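Local coordinates for protein carbonic anhydrase (PDB 1DDZ) that probably catalyses the reversible hydration of carbon dioxide to hydrogencarbonate, carrying two zinc sites in a single chain that holds two beta-class carbonic anhydrase regions, at residues Gly129-Gly134 with Gly284-Gly289; Gly211-Val216 with Arg222-Val227. All coordinates share one frame; numbering follows the deposited sequence.

The two contacts lie close together, with centres about 7 Å apart, toward one edge of the five-stranded mixed sheet that holds the first zinc site. Along the chain contact 2 is nested inside contact 1: strand 124-130 runs into the zinc-binding turn, strands 208-214 and 222-227 form the hairpin, and only later does the loop 284-289 return between helices 266-279 and 292-307. Strand 208-214 is the neighbour of 124-130, and Y131 N probably bonds Y214 O. On the hairpin's other strand, K287 O probably accepts from D223 N. The connection toward the second carbonic anhydrase region thus passes beside strand 222-227, an outermost strand of the first sheet within this chain.

Contact 1: Gly129-Gly134 with Gly284-Gly289; sequences GHYGCG and GKLKEG. With ZN (zinc ion), chain C.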
# COMPACT_ATOMS: atom_id res chain seq x y z
N GLY A 129 -16.24 6.75 -12.78
CA GLY A 129 -15.97 7.99 -12.10
C GLY A 129 -17.27 8.76 -12.16
O GLY A 129 -18.19 8.35 -12.88
N HIS A 130 -17.35 9.90 -11.48
CA HIS A 130 -18.56 10.69 -11.49
C HIS A 130 -18.21 12.17 -11.45
O HIS A 130 -17.27 12.57 -10.78
CB HIS A 130 -19.45 10.30 -10.30
CG HIS A 130 -18.82 10.56 -8.96
ND1 HIS A 130 -19.38 11.39 -8.02
CD2 HIS A 130 -17.65 10.13 -8.42
CE1 HIS A 130 -18.59 11.47 -6.97
NE2 HIS A 130 -17.52 10.71 -7.18
N TYR A 131 -18.96 12.99 -12.18
CA TYR A 131 -18.71 14.42 -12.23
C TYR A 131 -18.93 15.01 -10.84
O TYR A 131 -19.75 14.49 -10.09
CB TYR A 131 -19.60 15.10 -13.27
CG TYR A 131 -19.28 14.65 -14.68
CD1 TYR A 131 -20.26 14.09 -15.48
CD2 TYR A 131 -17.99 14.77 -15.19
CE1 TYR A 131 -19.95 13.65 -16.76
CE2 TYR A 131 -17.67 14.33 -16.48
CZ TYR A 131 -18.66 13.77 -17.25
OH TYR A 131 -18.37 13.33 -18.53
N GLY A 132 -18.15 16.03 -10.49
CA GLY A 132 -18.27 16.64 -9.17
C GLY A 132 -17.56 15.87 -8.05
O GLY A 132 -17.64 16.25 -6.88
N CYS A 133 -16.84 14.82 -8.41
CA CYS A 133 -16.11 14.00 -7.45
C CYS A 133 -15.32 14.82 -6.43
O CYS A 133 -14.38 15.51 -6.80
CB CYS A 133 -15.17 13.07 -8.19
SG CYS A 133 -14.23 11.95 -7.15
N GLY A 134 -15.70 14.71 -5.15
CA GLY A 134 -15.01 15.40 -4.07
C GLY A 134 -13.52 15.07 -3.99
O GLY A 134 -12.71 15.92 -3.62
N GLY A 284 -17.70 16.79 -19.96
CA GLY A 284 -18.99 16.73 -19.31
C GLY A 284 -20.14 16.37 -20.22
O GLY A 284 -21.26 16.26 -19.76
N LYS A 285 -19.87 16.20 -21.51
CA LYS A 285 -20.92 15.87 -22.47
C LYS A 285 -20.49 14.72 -23.36
O LYS A 285 -20.72 14.74 -24.55
CB LYS A 285 -21.25 17.08 -23.34
CG LYS A 285 -21.86 18.23 -22.57
CD LYS A 285 -21.84 19.51 -23.38
CE LYS A 285 -22.21 20.70 -22.51
NZ LYS A 285 -22.00 22.01 -23.20
N LEU A 286 -19.85 13.72 -22.78
CA LEU A 286 -19.40 12.59 -23.55
C LEU A 286 -20.59 11.78 -24.03
O LEU A 286 -21.67 11.83 -23.44
CB LEU A 286 -18.51 11.69 -22.70
CG LEU A 286 -17.28 12.29 -22.06
CD1 LEU A 286 -16.41 11.13 -21.52
CD2 LEU A 286 -16.51 13.12 -23.10
N LYS A 287 -20.39 11.01 -25.09
CA LYS A 287 -21.43 10.15 -25.62
C LYS A 287 -21.49 8.83 -24.86
O LYS A 287 -20.56 8.44 -24.18
CB LYS A 287 -21.16 9.84 -27.09
CG LYS A 287 -21.48 10.95 -28.05
CD LYS A 287 -21.54 10.41 -29.47
CE LYS A 287 -22.70 9.42 -29.69
NZ LYS A 287 -24.02 10.10 -29.81
N GLU A 288 -22.64 8.18 -24.95
CA GLU A 288 -22.78 6.87 -24.33
C GLU A 288 -22.26 5.96 -25.44
O GLU A 288 -22.22 6.38 -26.60
CB GLU A 288 -24.24 6.56 -24.00
CG GLU A 288 -25.19 6.47 -25.21
CD GLU A 288 -25.43 7.81 -25.91
OE1 GLU A 288 -25.67 7.79 -27.14
OE2 GLU A 288 -25.40 8.88 -25.23
N GLY A 289 -21.80 4.77 -25.07
CA GLY A 289 -21.32 3.82 -26.06
C GLY A 289 -22.50 2.98 -26.50
O GLY A 289 -23.62 3.23 -26.06
ZN ZN C . -15.99 11.13 -5.89
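The phenol end of Y131 rests on the backbone of G284 and beside the side chain of L286. Its OH lies 3.5 Å from G284 CA, and CZ follows at 3.6 Å from the same CA, which approaches the ring obliquely. Having no side chain, G284 can let the phenol come close, and its positive phi (87°) suits a glycine. From the loop, L286 adds its branch point, CG, 3.8 Å from Y131 OH. L286 also packs on V213 and on L224, which places it over the hairpin next door.

No hydrogen bond links the two segments directly. Instead E181, from helix 172-193, joins them: its OE2 is hydrogen-bonded both to Y131 OH and to G284 N, so one carboxylate oxygen ties the tyrosine to the loop.

Y131 belongs to the turn that carries the zinc ligands of this beta-class carbonic anhydrase. H130 to C133 form a type II beta turn, closed by C133 N donating to H130 O at 3.3 Å, with G132 at the position of positive phi.

Metal bonding involves the two ends of this turn. H130 NE2 binds the zinc ion at 2.0 Å and C133 SG, anti to its own backbone N (chi1 -178°), at 2.3 Å; C74 SG and D76 OD2 complete the four ligands. C133 is also the N-cap of helix 134-141, its SG capping a backbone N there. The backbone N of C133 sits 4.0 Å above the plane of the H130 ring, offset toward the rim.

Contact 2: Gly211-Val216 with Arg222-Val227; sequences GVVYGV and RDLGVV
R222 O is met from the facing strand by three groups of two successive residues. V213 N donates to it at 3.2 Å, in the carbonyl plane and on a lone pair; V212 CA makes a CH-O contact at 3.2 Å, and V212 CG2 packs 3.3 Å from the same oxygen. These contacts lie near the loop end of a beta hairpin, in which strand 222-227 runs antiparallel to 208-214 and forms an outer strand of the mixed sheet within the chain.

V213 and R222 form a hydrogen-bonded pair: in return, R222 N reaches V213 O at 2.8 Å, nearly along the carbonyl axis. Beyond the non-hydrogen-bonded pair of V212 and D223, the ladder becomes irregular. G211 faces two residues, much as in a beta bulge: its O takes the N-H of L224 at 2.9 Å, from 52° out of the carbonyl plane, while its N donates a hydrogen bond to G225 O at 2.8 Å. L224 CB lies against the G211 carbonyl, where glycine offers no side chain to hinder it.

D223 closes an Asx turn across this irregular section: with CG anti to the backbone N (chi1 -161°), its OD1 accepts from G225 N at 2.9 Å, and the donor stands 61° above the carboxylate plane.

V213 and L224 lean on I180 and V184 of helix 172-193, whereas V212 packs on C128 of strand 124-130. The first bond of the R222 side chain points to the same face of the sheet as that of V213, with CG close to V213 O and the chain bent at chi2. NH2 forms a salt bridge with D218, and NE is weakly bonded to a water that accepts from G215 N at 2.8 Å.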
# COMPACT_ATOMS: atom_id res chain seq x y z
N GLY A 211 -14.04 1.99 -19.28
CA GLY A 211 -14.22 3.17 -18.45
C GLY A 211 -15.58 3.80 -18.67
O GLY A 211 -16.11 3.80 -19.79
N VAL A 212 -16.12 4.42 -17.63
CA VAL A 212 -17.44 5.00 -17.72
C VAL A 212 -17.53 6.17 -16.71
O VAL A 212 -16.75 6.20 -15.76
CB VAL A 212 -18.45 3.83 -17.48
CG1 VAL A 212 -19.07 3.86 -16.10
CG2 VAL A 212 -19.42 3.71 -18.61
N VAL A 213 -18.35 7.19 -16.97
CA VAL A 213 -18.54 8.32 -16.03
C VAL A 213 -20.00 8.65 -16.12
O VAL A 213 -20.64 8.29 -17.10
CB VAL A 213 -17.94 9.72 -16.47
CG1 VAL A 213 -17.01 10.31 -15.41
CG2 VAL A 213 -17.40 9.70 -17.87
N TYR A 214 -20.50 9.43 -15.17
CA TYR A 214 -21.86 9.87 -15.23
C TYR A 214 -21.98 11.05 -14.31
O TYR A 214 -21.12 11.27 -13.47
CB TYR A 214 -22.83 8.75 -14.79
CG TYR A 214 -22.86 8.48 -13.30
CD1 TYR A 214 -23.88 9.01 -12.47
CD2 TYR A 214 -21.88 7.69 -12.71
CE1 TYR A 214 -23.91 8.74 -11.07
CE2 TYR A 214 -21.90 7.43 -11.34
CZ TYR A 214 -22.90 7.96 -10.52
OH TYR A 214 -22.75 7.64 -9.20
N GLY A 215 -23.03 11.83 -14.51
CA GLY A 215 -23.29 12.95 -13.63
C GLY A 215 -24.56 12.51 -12.94
O GLY A 215 -25.47 11.98 -13.59
N VAL A 216 -24.65 12.72 -11.64
CA VAL A 216 -25.82 12.30 -10.87
C VAL A 216 -27.11 13.00 -11.33
O VAL A 216 -28.21 12.51 -11.08
CB VAL A 216 -25.59 12.48 -9.34
CG1 VAL A 216 -25.65 13.94 -8.96
CG2 VAL A 216 -26.59 11.67 -8.54
N ARG A 222 -21.50 7.51 -19.61
CA ARG A 222 -20.83 7.95 -20.83
C ARG A 222 -19.63 7.05 -21.00
O ARG A 222 -18.99 6.66 -20.02
CB ARG A 222 -20.35 9.38 -20.72
CG ARG A 222 -21.29 10.33 -20.04
CD ARG A 222 -22.57 10.47 -20.77
NE ARG A 222 -23.29 11.62 -20.22
CZ ARG A 222 -24.31 12.22 -20.82
NH1 ARG A 222 -24.74 11.77 -21.99
NH2 ARG A 222 -24.89 13.27 -20.26
N ASP A 223 -19.28 6.77 -22.25
CA ASP A 223 -18.18 5.86 -22.54
C ASP A 223 -16.80 6.50 -22.54
O ASP A 223 -16.63 7.60 -23.03
CB ASP A 223 -18.46 5.21 -23.89
CG ASP A 223 -17.68 3.96 -24.11
OD1 ASP A 223 -16.96 3.54 -23.19
OD2 ASP A 223 -17.80 3.38 -25.22
N LEU A 224 -15.83 5.83 -21.91
CA LEU A 224 -14.45 6.33 -21.90
C LEU A 224 -13.58 5.39 -22.70
O LEU A 224 -12.38 5.63 -22.84
CB LEU A 224 -13.87 6.41 -20.49
CG LEU A 224 -14.00 7.69 -19.68
CD1 LEU A 224 -13.34 8.84 -20.41
CD2 LEU A 224 -15.43 7.99 -19.46
N GLY A 225 -14.16 4.27 -23.14
CA GLY A 225 -13.40 3.31 -23.92
C GLY A 225 -13.38 1.94 -23.27
O GLY A 225 -13.51 1.83 -22.06
N VAL A 226 -13.25 0.91 -24.10
CA VAL A 226 -13.20 -0.48 -23.68
C VAL A 226 -11.94 -1.10 -24.26
O VAL A 226 -11.59 -0.83 -25.40
CB VAL A 226 -14.39 -1.30 -24.27
CG1 VAL A 226 -14.41 -2.74 -23.71
CG2 VAL A 226 -15.71 -0.62 -23.99
N VAL A 227 -11.22 -1.87 -23.47
CA VAL A 227 -10.08 -2.55 -24.02
C VAL A 227 -10.40 -4.03 -23.79
O VAL A 227 -10.92 -4.42 -22.74
CB VAL A 227 -8.70 -2.04 -23.48
CG1 VAL A 227 -8.87 -0.99 -22.41
CG2 VAL A 227 -7.80 -3.18 -23.09
O HOH W 1 -24.04 11.49 -17.05